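Long-range contacts in 5-formyltetrahydrofolate cyclo-ligase family protein (Bacillus anthracis, PDB 2JCB), which probably catalyses the ATP- and magnesium-dependent cyclisation of 5-formyltetrahydrofolate to 5,10-methenyltetrahydrofolate, a step of folate metabolism: residues A52-T58 with K79-P84; E62-N66 with L165-Q170; I127-V132 with Y158-S164; G141-G145 with H174-E178. One frame throughout, in Å; residues are numbered along the deposited sequence.

Contact 1 (A52-T58 with K79-P84)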
loop_
_atom_site.group_PDB
_atom_site.type_symbol
_atom_site.label_atom_id
_atom_site.label_comp_id
_atom_site.label_asym_id
_atom_site.label_seq_id
_atom_site.Cartn_x
_atom_site.Cartn_y
_atom_site.Cartn_z
ATOM N N ALA A 52 4.129 6.242 -15.188
ATOM C CA ALA A 52 4.735 4.977 -14.711
ATOM C C ALA A 52 4.532 3.933 -15.781
ATOM O O ALA A 52 3.415 3.769 -16.300
ATOM C CB ALA A 52 4.088 4.486 -13.472
ATOM N N LYS A 53 5.606 3.246 -16.145
ATOM C CA LYS A 53 5.408 2.145 -17.015
ATOM C C LYS A 53 5.336 0.813 -16.260
ATOM O O LYS A 53 4.786 -0.135 -16.785
ATOM C CB LYS A 53 6.463 2.131 -18.111
ATOM C CG LYS A 53 6.343 3.299 -19.140
ATOM C CD LYS A 53 4.873 3.627 -19.477
ATOM C CE LYS A 53 4.714 4.647 -20.648
ATOM N NZ LYS A 53 3.613 5.614 -20.276
ATOM N N THR A 54 5.868 0.787 -15.038
ATOM C CA THR A 54 5.754 -0.373 -14.126
ATOM C C THR A 54 5.302 0.134 -12.789
ATOM O O THR A 54 5.944 1.009 -12.218
ATOM C CB THR A 54 7.111 -1.109 -13.951
ATOM O OG1 THR A 54 7.595 -1.550 -15.220
ATOM C CG2 THR A 54 6.982 -2.359 -13.074
ATOM N N ILE A 55 4.244 -0.490 -12.268
ATOM C CA ILE A 55 3.681 -0.096 -11.023
ATOM C C ILE A 55 3.696 -1.324 -10.094
ATOM O O ILE A 55 3.287 -2.403 -10.524
ATOM C CB ILE A 55 2.257 0.445 -11.194
ATOM C CG1 ILE A 55 2.305 1.740 -12.045
ATOM C CG2 ILE A 55 1.724 0.705 -9.815
ATOM C CD1 ILE A 55 1.026 2.225 -12.521
ATOM N N GLY A 56 4.085 -1.085 -8.844
ATOM C CA GLY A 56 4.104 -2.072 -7.729
ATOM C C GLY A 56 2.860 -1.767 -6.875
ATOM O O GLY A 56 2.590 -0.594 -6.530
ATOM N N ILE A 57 2.106 -2.818 -6.532
ATOM C CA ILE A 57 0.862 -2.615 -5.764
ATOM C C ILE A 57 0.579 -3.887 -4.957
ATOM O O ILE A 57 1.154 -4.935 -5.229
ATOM C CB ILE A 57 -0.326 -2.327 -6.713
ATOM C CG1 ILE A 57 -1.589 -1.848 -5.984
ATOM C CG2 ILE A 57 -0.557 -3.500 -7.798
ATOM C CD1 ILE A 57 -2.554 -1.151 -6.928
ATOM N N THR A 58 -0.290 -3.744 -3.974
ATOM C CA THR A 58 -0.740 -4.918 -3.141
ATOM C C THR A 58 -2.173 -5.287 -3.560
ATOM O O THR A 58 -2.877 -4.507 -4.232
ATOM C CB THR A 58 -0.664 -4.671 -1.633
ATOM O OG1 THR A 58 -1.556 -3.606 -1.271
ATOM C CG2 THR A 58 0.788 -4.408 -1.249
ATOM N N LYS A 79 0.480 -0.889 -18.721
ATOM C CA LYS A 79 1.512 -0.785 -17.724
ATOM C C LYS A 79 1.812 -2.195 -17.226
ATOM O O LYS A 79 0.906 -3.032 -17.221
ATOM C CB LYS A 79 1.029 0.054 -16.529
ATOM C CG LYS A 79 0.575 1.452 -16.957
ATOM C CD LYS A 79 0.263 2.219 -15.675
ATOM C CE LYS A 79 -0.322 3.589 -15.969
ATOM N NZ LYS A 79 0.624 4.443 -16.733
ATOM N N ARG A 80 3.042 -2.430 -16.767
ATOM C CA ARG A 80 3.426 -3.712 -16.188
ATOM C C ARG A 80 3.044 -3.604 -14.732
ATOM O O ARG A 80 3.264 -2.566 -14.121
ATOM C CB ARG A 80 4.937 -3.913 -16.322
ATOM C CG ARG A 80 5.465 -5.115 -15.622
ATOM C CD ARG A 80 6.841 -5.462 -16.119
ATOM N NE ARG A 80 7.805 -4.427 -15.763
ATOM C CZ ARG A 80 9.120 -4.559 -15.896
ATOM N NH1 ARG A 80 9.614 -5.689 -16.375
ATOM N NH2 ARG A 80 9.937 -3.567 -15.517
ATOM N N VAL A 81 2.437 -4.670 -14.211
ATOM C CA VAL A 81 1.967 -4.688 -12.831
ATOM C C VAL A 81 2.776 -5.728 -12.047
ATOM O O VAL A 81 2.919 -6.868 -12.486
ATOM C CB VAL A 81 0.462 -5.068 -12.747
ATOM C CG1 VAL A 81 0.064 -5.279 -11.330
ATOM C CG2 VAL A 81 -0.432 -3.958 -13.292
ATOM N N VAL A 82 3.320 -5.289 -10.920
ATOM C CA VAL A 82 4.073 -6.179 -9.979
ATOM C C VAL A 82 3.454 -6.166 -8.580
ATOM O O VAL A 82 3.127 -5.108 -8.026
ATOM C CB VAL A 82 5.623 -5.955 -9.969
ATOM C CG1 VAL A 82 6.189 -6.097 -11.362
ATOM C CG2 VAL A 82 5.992 -4.606 -9.372
ATOM N N VAL A 83 3.345 -7.360 -7.980
ATOM C CA VAL A 83 2.736 -7.528 -6.647
ATOM C C VAL A 83 3.706 -8.348 -5.754
ATOM O O VAL A 83 4.489 -9.155 -6.290
ATOM C CB VAL A 83 1.392 -8.280 -6.795
ATOM C CG1 VAL A 83 0.373 -7.381 -7.526
ATOM C CG2 VAL A 83 1.578 -9.572 -7.667
ATOM N N PRO A 84 3.681 -8.107 -4.435
ATOM C CA PRO A 84 4.722 -8.738 -3.616
ATOM C C PRO A 84 4.414 -10.155 -3.145
ATOM O O PRO A 84 3.285 -10.483 -2.805
ATOM C CB PRO A 84 4.817 -7.811 -2.397
ATOM C CG PRO A 84 3.441 -7.236 -2.264
ATOM C CD PRO A 84 2.814 -7.210 -3.628
HETATM O O HOH W 1 0.884 3.827 -19.476
#

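Contact 2 (E62-N66 with L165-Q170)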
loop_
_atom_site.group_PDB
_atom_site.type_symbol
_atom_site.label_atom_id
_atom_site.label_comp_id
_atom_site.label_asym_id
_atom_site.label_seq_id
_atom_site.Cartn_x
_atom_site.Cartn_y
_atom_site.Cartn_z
ATOM N N GLU A 62 -10.335 -7.306 2.954
ATOM C CA GLU A 62 -11.438 -6.710 3.756
ATOM C C GLU A 62 -11.838 -5.349 3.209
ATOM O O GLU A 62 -12.181 -5.254 2.038
ATOM C CB GLU A 62 -11.125 -6.624 5.266
ATOM C CG GLU A 62 -9.699 -6.195 5.655
ATOM C CD GLU A 62 -8.776 -7.381 5.955
ATOM O OE1 GLU A 62 -7.533 -7.193 5.896
ATOM O OE2 GLU A 62 -9.296 -8.492 6.243
ATOM N N ASN A 63 -11.831 -4.313 4.057
ATOM C CA ASN A 63 -12.358 -3.010 3.636
ATOM C C ASN A 63 -11.264 -1.998 3.213
ATOM O O ASN A 63 -11.551 -0.805 3.019
ATOM C CB ASN A 63 -13.309 -2.430 4.689
ATOM C CG ASN A 63 -14.765 -3.014 4.594
ATOM O OD1 ASN A 63 -15.156 -3.573 3.567
ATOM N ND2 ASN A 63 -15.570 -2.804 5.635
ATOM N N GLU A 64 -10.026 -2.483 3.012
ATOM C CA GLU A 64 -8.945 -1.618 2.522
ATOM C C GLU A 64 -9.310 -1.022 1.176
ATOM O O GLU A 64 -9.943 -1.700 0.320
ATOM C CB GLU A 64 -7.659 -2.427 2.301
ATOM C CG GLU A 64 -7.101 -2.922 3.589
ATOM C CD GLU A 64 -6.285 -4.189 3.446
ATOM O OE1 GLU A 64 -5.858 -4.490 2.298
ATOM O OE2 GLU A 64 -6.116 -4.895 4.494
ATOM N N VAL A 65 -8.885 0.231 0.923
ATOM C CA VAL A 65 -9.106 0.768 -0.446
ATOM C C VAL A 65 -8.854 -0.275 -1.572
ATOM O O VAL A 65 -7.779 -0.905 -1.654
ATOM C CB VAL A 65 -8.245 2.046 -0.746
ATOM C CG1 VAL A 65 -8.448 2.509 -2.231
ATOM C CG2 VAL A 65 -8.495 3.131 0.370
ATOM N N ASN A 66 -9.878 -0.442 -2.389
ATOM C CA ASN A 66 -9.914 -1.515 -3.358
ATOM C C ASN A 66 -8.867 -1.333 -4.488
ATOM O O ASN A 66 -8.934 -0.368 -5.237
ATOM C CB ASN A 66 -11.314 -1.630 -3.925
ATOM C CG ASN A 66 -11.479 -2.903 -4.753
ATOM O OD1 ASN A 66 -10.560 -3.749 -4.806
ATOM N ND2 ASN A 66 -12.641 -3.064 -5.375
ATOM N N LEU A 165 -2.731 5.174 -0.864
ATOM C CA LEU A 165 -4.164 5.442 -0.978
ATOM C C LEU A 165 -4.795 5.251 0.400
ATOM O O LEU A 165 -4.525 4.236 1.042
ATOM C CB LEU A 165 -4.770 4.475 -2.008
ATOM C CG LEU A 165 -4.041 4.417 -3.350
ATOM C CD1 LEU A 165 -4.568 3.331 -4.357
ATOM C CD2 LEU A 165 -4.100 5.801 -4.015
ATOM N N ALA A 166 -5.648 6.183 0.866
ATOM C CA ALA A 166 -6.192 6.122 2.191
ATOM C C ALA A 166 -7.541 6.789 2.277
ATOM O O ALA A 166 -7.761 7.800 1.639
ATOM C CB ALA A 166 -5.233 6.732 3.177
ATOM N N TYR A 167 -8.438 6.226 3.080
ATOM C CA TYR A 167 -9.638 6.947 3.435
ATOM C C TYR A 167 -9.170 8.063 4.390
ATOM O O TYR A 167 -8.169 7.927 5.130
ATOM C CB TYR A 167 -10.587 6.036 4.210
ATOM C CG TYR A 167 -10.920 4.775 3.487
ATOM C CD1 TYR A 167 -11.758 4.813 2.368
ATOM C CD2 TYR A 167 -10.494 3.512 3.963
ATOM C CE1 TYR A 167 -12.103 3.658 1.711
ATOM C CE2 TYR A 167 -10.866 2.321 3.301
ATOM C CZ TYR A 167 -11.673 2.419 2.169
ATOM O OH TYR A 167 -12.097 1.321 1.402
ATOM N N SER A 168 -9.876 9.184 4.349
ATOM C CA SER A 168 -9.483 10.311 5.178
ATOM C C SER A 168 -9.420 10.003 6.687
ATOM O O SER A 168 -8.607 10.597 7.393
ATOM C CB SER A 168 -10.319 11.562 4.853
ATOM O OG SER A 168 -11.627 11.394 5.277
ATOM N N PHE A 169 -10.253 9.076 7.174
ATOM C CA PHE A 169 -10.200 8.652 8.565
ATOM C C PHE A 169 -8.919 7.854 8.918
ATOM O O PHE A 169 -8.663 7.598 10.089
ATOM C CB PHE A 169 -11.458 7.863 8.971
ATOM C CG PHE A 169 -11.507 6.458 8.399
ATOM C CD1 PHE A 169 -10.758 5.422 8.988
ATOM C CD2 PHE A 169 -12.313 6.161 7.287
ATOM C CE1 PHE A 169 -10.801 4.132 8.515
ATOM C CE2 PHE A 169 -12.359 4.844 6.786
ATOM C CZ PHE A 169 -11.570 3.834 7.391
ATOM N N GLN A 170 -8.147 7.434 7.919
ATOM C CA GLN A 170 -6.847 6.830 8.189
ATOM C C GLN A 170 -5.794 7.868 8.447
ATOM O O GLN A 170 -4.703 7.536 8.917
ATOM C CB GLN A 170 -6.424 5.987 6.988
ATOM C CG GLN A 170 -7.207 4.699 6.818
ATOM C CD GLN A 170 -6.777 3.945 5.557
ATOM O OE1 GLN A 170 -7.438 3.961 4.537
ATOM N NE2 GLN A 170 -5.659 3.212 5.681
HETATM O O HOH W 2 -7.360 1.398 3.119
#

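Contact 3 (I127-V132 with Y158-S164)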
loop_
_atom_site.group_PDB
_atom_site.type_symbol
_atom_site.label_atom_id
_atom_site.label_comp_id
_atom_site.label_asym_id
_atom_site.label_seq_id
_atom_site.Cartn_x
_atom_site.Cartn_y
_atom_site.Cartn_z
ATOM N N ILE A 127 10.924 -0.510 -11.174
ATOM C CA ILE A 127 9.566 -0.241 -10.766
ATOM C C ILE A 127 9.443 1.290 -10.626
ATOM O O ILE A 127 10.178 1.882 -9.855
ATOM C CB ILE A 127 9.207 -0.964 -9.422
ATOM C CG1 ILE A 127 9.384 -2.507 -9.546
ATOM C CG2 ILE A 127 7.797 -0.529 -8.929
ATOM C CD1 ILE A 127 9.310 -3.290 -8.217
ATOM N N ASP A 128 8.574 1.902 -11.407
ATOM C CA ASP A 128 8.487 3.377 -11.490
ATOM C C ASP A 128 7.736 3.996 -10.310
ATOM O O ASP A 128 8.157 5.052 -9.756
ATOM C CB ASP A 128 7.896 3.800 -12.830
ATOM C CG ASP A 128 8.702 3.312 -13.987
ATOM O OD1 ASP A 128 9.959 3.463 -13.975
ATOM O OD2 ASP A 128 8.091 2.781 -14.935
ATOM N N LEU A 129 6.693 3.295 -9.873
ATOM C CA LEU A 129 5.835 3.755 -8.806
ATOM C C LEU A 129 5.461 2.590 -7.907
ATOM O O LEU A 129 5.047 1.534 -8.402
ATOM C CB LEU A 129 4.574 4.329 -9.461
ATOM C CG LEU A 129 3.458 4.803 -8.510
ATOM C CD1 LEU A 129 3.973 6.012 -7.658
ATOM C CD2 LEU A 129 2.153 5.115 -9.306
ATOM N N GLN A 130 5.587 2.799 -6.607
ATOM C CA GLN A 130 5.084 1.845 -5.609
ATOM C C GLN A 130 3.901 2.448 -4.903
ATOM O O GLN A 130 4.043 3.508 -4.311
ATOM C CB GLN A 130 6.167 1.522 -4.596
ATOM C CG GLN A 130 7.206 0.537 -5.217
ATOM C CD GLN A 130 6.693 -0.957 -5.191
ATOM O OE1 GLN A 130 5.540 -1.218 -4.944
ATOM N NE2 GLN A 130 7.610 -1.900 -5.452
ATOM N N ILE A 131 2.774 1.745 -4.999
ATOM C CA ILE A 131 1.550 2.139 -4.309
ATOM C C ILE A 131 1.660 1.389 -2.958
ATOM O O ILE A 131 1.474 0.145 -2.931
ATOM C CB ILE A 131 0.329 1.810 -5.165
ATOM C CG1 ILE A 131 0.399 2.719 -6.440
ATOM C CG2 ILE A 131 -0.918 2.054 -4.351
ATOM C CD1 ILE A 131 -0.683 2.436 -7.485
ATOM N N VAL A 132 1.857 2.100 -1.839
ATOM C CA VAL A 132 2.292 1.457 -0.605
ATOM C C VAL A 132 1.061 1.295 0.274
ATOM O O VAL A 132 0.349 2.240 0.440
ATOM C CB VAL A 132 3.393 2.315 0.061
ATOM C CG1 VAL A 132 3.679 1.832 1.535
ATOM C CG2 VAL A 132 4.665 2.364 -0.843
ATOM N N TYR A 158 14.486 1.125 -2.153
ATOM C CA TYR A 158 13.667 1.546 -3.273
ATOM C C TYR A 158 13.835 3.048 -3.463
ATOM O O TYR A 158 13.586 3.823 -2.529
ATOM C CB TYR A 158 12.194 1.189 -3.059
ATOM C CG TYR A 158 11.323 1.659 -4.179
ATOM C CD1 TYR A 158 11.392 1.057 -5.431
ATOM C CD2 TYR A 158 10.432 2.709 -3.989
ATOM C CE1 TYR A 158 10.560 1.492 -6.489
ATOM C CE2 TYR A 158 9.606 3.152 -5.019
ATOM C CZ TYR A 158 9.700 2.567 -6.270
ATOM O OH TYR A 158 8.864 3.020 -7.252
ATOM N N LYS A 159 14.214 3.442 -4.680
ATOM C CA LYS A 159 14.460 4.842 -4.992
ATOM C C LYS A 159 13.469 5.525 -5.925
ATOM O O LYS A 159 13.656 6.707 -6.280
ATOM C CB LYS A 159 15.886 5.003 -5.541
ATOM C CG LYS A 159 16.977 4.484 -4.624
ATOM C CD LYS A 159 16.855 5.060 -3.220
ATOM C CE LYS A 159 18.097 4.790 -2.407
ATOM N NZ LYS A 159 17.781 4.992 -0.976
ATOM N N GLY A 160 12.440 4.799 -6.341
ATOM C CA GLY A 160 11.424 5.342 -7.201
ATOM C C GLY A 160 10.404 6.163 -6.449
ATOM O O GLY A 160 10.605 6.555 -5.309
ATOM N N LYS A 161 9.284 6.417 -7.092
ATOM C CA LYS A 161 8.203 7.214 -6.513
ATOM C C LYS A 161 7.281 6.370 -5.639
ATOM O O LYS A 161 7.025 5.230 -5.986
ATOM C CB LYS A 161 7.419 7.872 -7.641
ATOM C CG LYS A 161 8.307 8.899 -8.429
ATOM C CD LYS A 161 7.567 9.376 -9.649
ATOM C CE LYS A 161 8.573 9.850 -10.694
ATOM N NZ LYS A 161 8.866 11.279 -10.435
ATOM N N THR A 162 6.768 6.938 -4.553
ATOM C CA THR A 162 5.843 6.238 -3.664
ATOM C C THR A 162 4.568 7.029 -3.462
ATOM O O THR A 162 4.585 8.270 -3.420
ATOM C CB THR A 162 6.426 5.970 -2.255
ATOM O OG1 THR A 162 6.829 7.186 -1.614
ATOM C CG2 THR A 162 7.619 5.047 -2.349
ATOM N N LEU A 163 3.463 6.324 -3.324
ATOM C CA LEU A 163 2.244 6.972 -2.873
ATOM C C LEU A 163 1.415 5.957 -2.170
ATOM O O LEU A 163 1.533 4.785 -2.414
ATOM C CB LEU A 163 1.448 7.662 -4.013
ATOM C CG LEU A 163 0.722 6.884 -5.071
ATOM C CD1 LEU A 163 -0.704 6.331 -4.535
ATOM C CD2 LEU A 163 0.559 7.778 -6.324
ATOM N N SER A 164 0.556 6.451 -1.286
ATOM C CA SER A 164 -0.404 5.612 -0.572
ATOM C C SER A 164 -1.786 6.118 -0.833
ATOM O O SER A 164 -1.985 7.312 -1.090
ATOM C CB SER A 164 -0.118 5.567 0.915
ATOM O OG SER A 164 1.115 4.925 1.219
HETATM O O HOH W 3 10.199 6.427 -10.128
#

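Contact 4 (G141-G145 with H174-E178). With ADP (adenosine-5'-diphosphate), chain C; PO4 (phosphate ion), chain D.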
loop_
_atom_site.group_PDB
_atom_site.type_symbol
_atom_site.label_atom_id
_atom_site.label_comp_id
_atom_site.label_asym_id
_atom_site.label_seq_id
_atom_site.Cartn_x
_atom_site.Cartn_y
_atom_site.Cartn_z
ATOM N N GLY A 141 3.553 12.234 5.664
ATOM C CA GLY A 141 3.946 11.031 4.951
ATOM C C GLY A 141 4.348 9.901 5.876
ATOM O O GLY A 141 4.765 8.861 5.393
ATOM N N GLU A 142 4.193 10.094 7.197
ATOM C CA GLU A 142 4.541 9.042 8.185
ATOM C C GLU A 142 3.469 7.990 8.116
ATOM O O GLU A 142 2.359 8.249 7.660
ATOM C CB GLU A 142 4.669 9.597 9.594
ATOM C CG GLU A 142 5.757 10.671 9.616
ATOM C CD GLU A 142 5.568 11.695 10.701
ATOM O OE1 GLU A 142 4.413 12.054 10.996
ATOM O OE2 GLU A 142 6.580 12.169 11.260
ATOM N N ARG A 143 3.844 6.779 8.493
ATOM C CA ARG A 143 3.057 5.601 8.148
ATOM C C ARG A 143 3.141 4.520 9.227
ATOM O O ARG A 143 4.216 4.226 9.762
ATOM C CB ARG A 143 3.462 5.059 6.770
ATOM C CG ARG A 143 2.871 3.725 6.481
ATOM C CD ARG A 143 3.320 3.216 5.104
ATOM N NE ARG A 143 2.951 1.828 5.018
ATOM C CZ ARG A 143 3.648 0.789 5.492
ATOM N NH1 ARG A 143 3.108 -0.421 5.374
ATOM N NH2 ARG A 143 4.810 0.939 6.117
ATOM N N ILE A 144 1.975 4.048 9.645
ATOM C CA ILE A 144 1.858 2.792 10.396
ATOM C C ILE A 144 1.249 1.744 9.452
ATOM O O ILE A 144 0.213 2.000 8.822
ATOM C CB ILE A 144 0.927 2.933 11.643
ATOM C CG1 ILE A 144 1.514 3.877 12.690
ATOM C CG2 ILE A 144 0.761 1.540 12.322
ATOM C CD1 ILE A 144 0.533 4.266 13.755
ATOM N N GLY A 145 1.901 0.583 9.362
ATOM C CA GLY A 145 1.364 -0.528 8.577
ATOM C C GLY A 145 0.737 -1.554 9.525
ATOM O O GLY A 145 0.196 -1.212 10.585
ATOM N N HIS A 174 -0.786 12.369 14.780
ATOM C CA HIS A 174 0.540 11.992 15.257
ATOM C C HIS A 174 0.706 10.476 15.203
ATOM O O HIS A 174 -0.212 9.722 15.555
ATOM C CB HIS A 174 0.747 12.538 16.695
ATOM C CG HIS A 174 1.961 12.012 17.391
ATOM N ND1 HIS A 174 1.976 10.800 18.053
ATOM C CD2 HIS A 174 3.193 12.548 17.561
ATOM C CE1 HIS A 174 3.169 10.609 18.593
ATOM N NE2 HIS A 174 3.925 11.656 18.314
ATOM N N ILE A 175 1.879 10.054 14.737
ATOM C CA ILE A 175 2.318 8.673 14.763
ATOM C C ILE A 175 3.666 8.675 15.457
ATOM O O ILE A 175 4.482 9.570 15.204
ATOM C CB ILE A 175 2.440 8.121 13.304
ATOM C CG1 ILE A 175 1.061 7.906 12.688
ATOM C CG2 ILE A 175 3.262 6.816 13.270
ATOM C CD1 ILE A 175 1.155 7.357 11.275
ATOM N N PRO A 176 3.888 7.713 16.395
ATOM C CA PRO A 176 5.143 7.648 17.159
ATOM C C PRO A 176 6.204 6.952 16.307
ATOM O O PRO A 176 6.375 5.732 16.424
ATOM C CB PRO A 176 4.777 6.787 18.378
ATOM C CG PRO A 176 3.555 5.979 17.953
ATOM C CD PRO A 176 2.961 6.602 16.718
ATOM N N VAL A 177 6.880 7.700 15.438
ATOM C CA VAL A 177 7.793 7.092 14.477
ATOM C C VAL A 177 9.131 6.705 15.097
ATOM O O VAL A 177 9.702 7.440 15.879
ATOM C CB VAL A 177 8.005 7.938 13.170
ATOM C CG1 VAL A 177 6.681 8.213 12.467
ATOM C CG2 VAL A 177 8.741 9.205 13.438
ATOM N N GLU A 178 9.599 5.522 14.734
ATOM C CA GLU A 178 10.888 5.021 15.126
ATOM C C GLU A 178 11.904 5.271 14.001
ATOM O O GLU A 178 11.510 5.580 12.868
ATOM C CB GLU A 178 10.727 3.550 15.451
ATOM C CG GLU A 178 9.531 3.302 16.353
ATOM C CD GLU A 178 9.423 1.863 16.866
ATOM O OE1 GLU A 178 10.267 1.441 17.672
ATOM O OE2 GLU A 178 8.463 1.169 16.451
HETATM P PB ADP C . 4.781 -1.361 10.570
HETATM O O1B ADP C . 4.317 -2.524 9.697
HETATM O O2B ADP C . 3.628 -0.599 11.110
HETATM O O3B ADP C . 5.833 -0.604 9.788
HETATM P PA ADP C . 6.771 -1.555 12.703
HETATM O O1A ADP C . 7.227 -0.169 12.329
HETATM O O2A ADP C . 6.514 -1.785 14.107
HETATM O O3A ADP C . 5.491 -2.045 11.834
HETATM O "O5'" ADP C . 7.964 -2.574 12.312
HETATM C "C5'" ADP C . 7.790 -3.930 12.776
HETATM C "C4'" ADP C . 9.117 -4.572 13.099
HETATM O "O4'" ADP C . 9.952 -4.442 11.960
HETATM C "C3'" ADP C . 9.777 -3.831 14.256
HETATM O "O3'" ADP C . 10.040 -4.787 15.263
HETATM C "C2'" ADP C . 11.045 -3.248 13.666
HETATM O "O2'" ADP C . 12.157 -3.501 14.476
HETATM C "C1'" ADP C . 11.246 -3.995 12.359
HETATM N N9 ADP C . 11.898 -3.192 11.292
HETATM C C8 ADP C . 11.311 -2.231 10.553
HETATM N N7 ADP C . 12.183 -1.735 9.643
HETATM C C5 ADP C . 13.352 -2.364 9.780
HETATM C C6 ADP C . 14.674 -2.319 9.101
HETATM N N6 ADP C . 14.914 -1.457 8.093
HETATM N N1 ADP C . 15.605 -3.191 9.490
HETATM C C2 ADP C . 15.393 -4.054 10.505
HETATM N N3 ADP C . 14.212 -4.161 11.146
HETATM C C4 ADP C . 13.155 -3.368 10.834
HETATM P P PO4 D . 3.977 -3.588 6.305
HETATM O O1 PO4 D . 4.950 -2.759 5.753
HETATM O O2 PO4 D . 3.238 -3.038 7.495
HETATM O O3 PO4 D . 2.886 -3.916 5.243
HETATM O O4 PO4 D . 4.568 -4.884 6.849
HETATM O O HOH W 4 3.632 12.061 13.787
#

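Contact 1 (A52-T58 with K79-P84)
Ala52 opens the contact by offering its carbonyl oxygen to the ammonium group of Lys79: NZ of Lys79 lies 2.9 Å from O of Ala52, in the carbonyl plane. The same nitrogen is also bonded to Trp49 O and to a water, so several acceptors share one buried lysine tip. From Lys53 onward the backbones run side by side in parallel, and O of Lys53 takes the N-H of Arg80 at 2.9 Å. Thr54 adds a polar link on the face it shares with Arg80 and Val82. Its OG1 stands at the edge of the Arg80 guanidinium, near the plane, and receives both NE (2.9 Å) and NH2 (3.1 Å) of Arg80. The bend at chi3 of Arg80 (66°) turns the group side-on to the hydroxyl, while NH2 also forms a salt bridge with Glu126. Ile55 continues the ladder through its N to Arg80 O and its O to Val82 N. On the other face its CD1 presses on CD of Lys79. CG2 of Val82 lies 3.6 Å from CA of Gly56. Ile57 donates its N to Val82 O, and its CG2 touches CG1 of both Val81 and Val83. Thr58 finishes by resting CG2 on the Pro84 ring. With helix 68-76 packed over Ile57 and Val81, this is the parallel strand pair of a beta-alpha-beta unit in a Rossmann-like sheet.

Contact 2 (E62-N66 with L165-Q170)
Two side-chain rotations bring a methyl of Val65 over the face of the Tyr167 ring. In Tyr167, CG lies anti to the carbonyl carbon (chi1 -55°), which swings the ring toward 62-66; in Val65, CG1 is anti to the backbone N (chi1 176°), leaving CG2 beside that nitrogen and over the ring. CG2 of Val65 sits 3.8 Å from the centroid of the Tyr167 ring and only 12° off its normal, a CH-pi contact almost centred on the face. The other methyl, CG1, turns to the start of the second segment and meets CB of Leu165 at 4.2 Å. Beyond the ring, the Tyr167 hydroxyl donates to the backbone O of Asn63, with OH and O 2.7 Å apart. That oxygen lies at the ring's edge, although the hydroxyl is tilted from the carbonyl plane. A water joins the loops a second time, accepting from N of Val65 and donating to OE1 of Gln170. The same OE1 receives N of Tyr167 at 2.9 Å, from above the amide carbonyl plane, and NE2 of Gln170 is bonded to Val135 O. Tyr32, Leu35 and Ser36 of helix 29-44 also touch the tyrosine. The chemistry thus divides between an apolar ring face and a polar rim: the hydroxyl and the face fix the ring at two points, while Gln170 and its water satisfy backbone N-H groups where the loops are largely buried.

Contact 3 (I127-V132 with Y158-S164)
Gln130 and Tyr158 meet beside the parallel pairing of strands 129-131 and 161-164, central strands of the Rossmann-like sheet. CG of Gln130 is over one face of the Tyr158 ring, 3.6 Å from its centroid, in a CH-pi contact displaced toward the rim. The bend at chi2 of Gln130 (-80°) carries the amide off the ring, with the two planes 81° apart, and NE2 makes a weak hydrogen bond to Tyr154 OH. N of Gly160 lies over the opposite face, so the ring is sandwiched between a side chain and its own segment. At the ring's edge the phenol reaches the carbonyl oxygens of Ile127 and Lys161. Around this centre runs the backbone ladder: Gln130 N bonds to Lys161 O at 2.9 Å, Leu163 N to Gln130 O, and Val132 N to Leu163 O. Leu129, Ile131 and Leu163 pack on the face away from Gln130, CD1 of Leu129 touching CD2 of Leu163 at 4.1 Å. Farther out, Asp128 OD2 takes the N-H groups of Lys53 and Thr54, tying this pair to the neighbouring strand, and Thr162 OG1 bonds to Glu185 N. At the far end OG of Ser164 donates to O of Val132 at 2.9 Å, approaching from above the carbonyl plane.

Contact 4 (G141-G145 with H174-E178)
Ile144 meets Ile175 in the apolar centre of this contact, and its side chain can be followed outward atom by atom. From CB, the CG2 branch turns to the nucleotide, 3.8 Å from O2B of ADP. The CG1 branch, anti to the carbonyl carbon (chi1 -66°), goes the other way and presses on Ile175, with CG1 of Ile144 just 3.5 Å from CG2 of Ile175, a tight carbon pair. CD1 at the tip settles against both CG1 and CG2 of Ile175 and brushes CD of Pro176, the centre of an inverse gamma turn. Beside this pair, CB of Glu142 packs on CG1 of Val177 at 3.8 Å, while OE1 of Glu142, held also by Thr138 and Arg140, receives a water that accepts from N of Ile175. No direct hydrogen bond joins the two segments. Arg143 leaves on the side away from 174-178, and its NH1 bonds to O1 of a phosphate ion at 3.0 Å, near the guanidinium plane, while Pro133 O takes NE. Next in sequence, N of Gly145 donates to O2B of ADP at 2.7 Å. Gly147 and Gly149 bind ADP through their backbone N as well, so that apolar packing of Ile144 adjoins a glycine-rich site for the phosphates of a nucleotide.

In the fold
Contacts 1 and 3 are the regular core of the fold: both are parallel strand pairs, and they join into one sheet because strands 54-56 and 129-131 are neighbours. Their chemistry is mainly backbone ladder, with one largely apolar face in each and polar side chains (Thr54 and Arg80; Gln130 and Thr162) on the other. Contacts 2 and 4 lack such a ladder and bring together mainly loop segments, contact 2 starting at the end of strand 161-165 and contact 4 including the short strand 143-144, though most of their touching residues are also buried. Contact 2 relies on an aromatic face and a hydroxyl; contact 4 on aliphatic packing beside bound ADP. Leu165 touches Ile131 and Val132 touches Arg143, so contact 3 borders both contact 2 and contact 4.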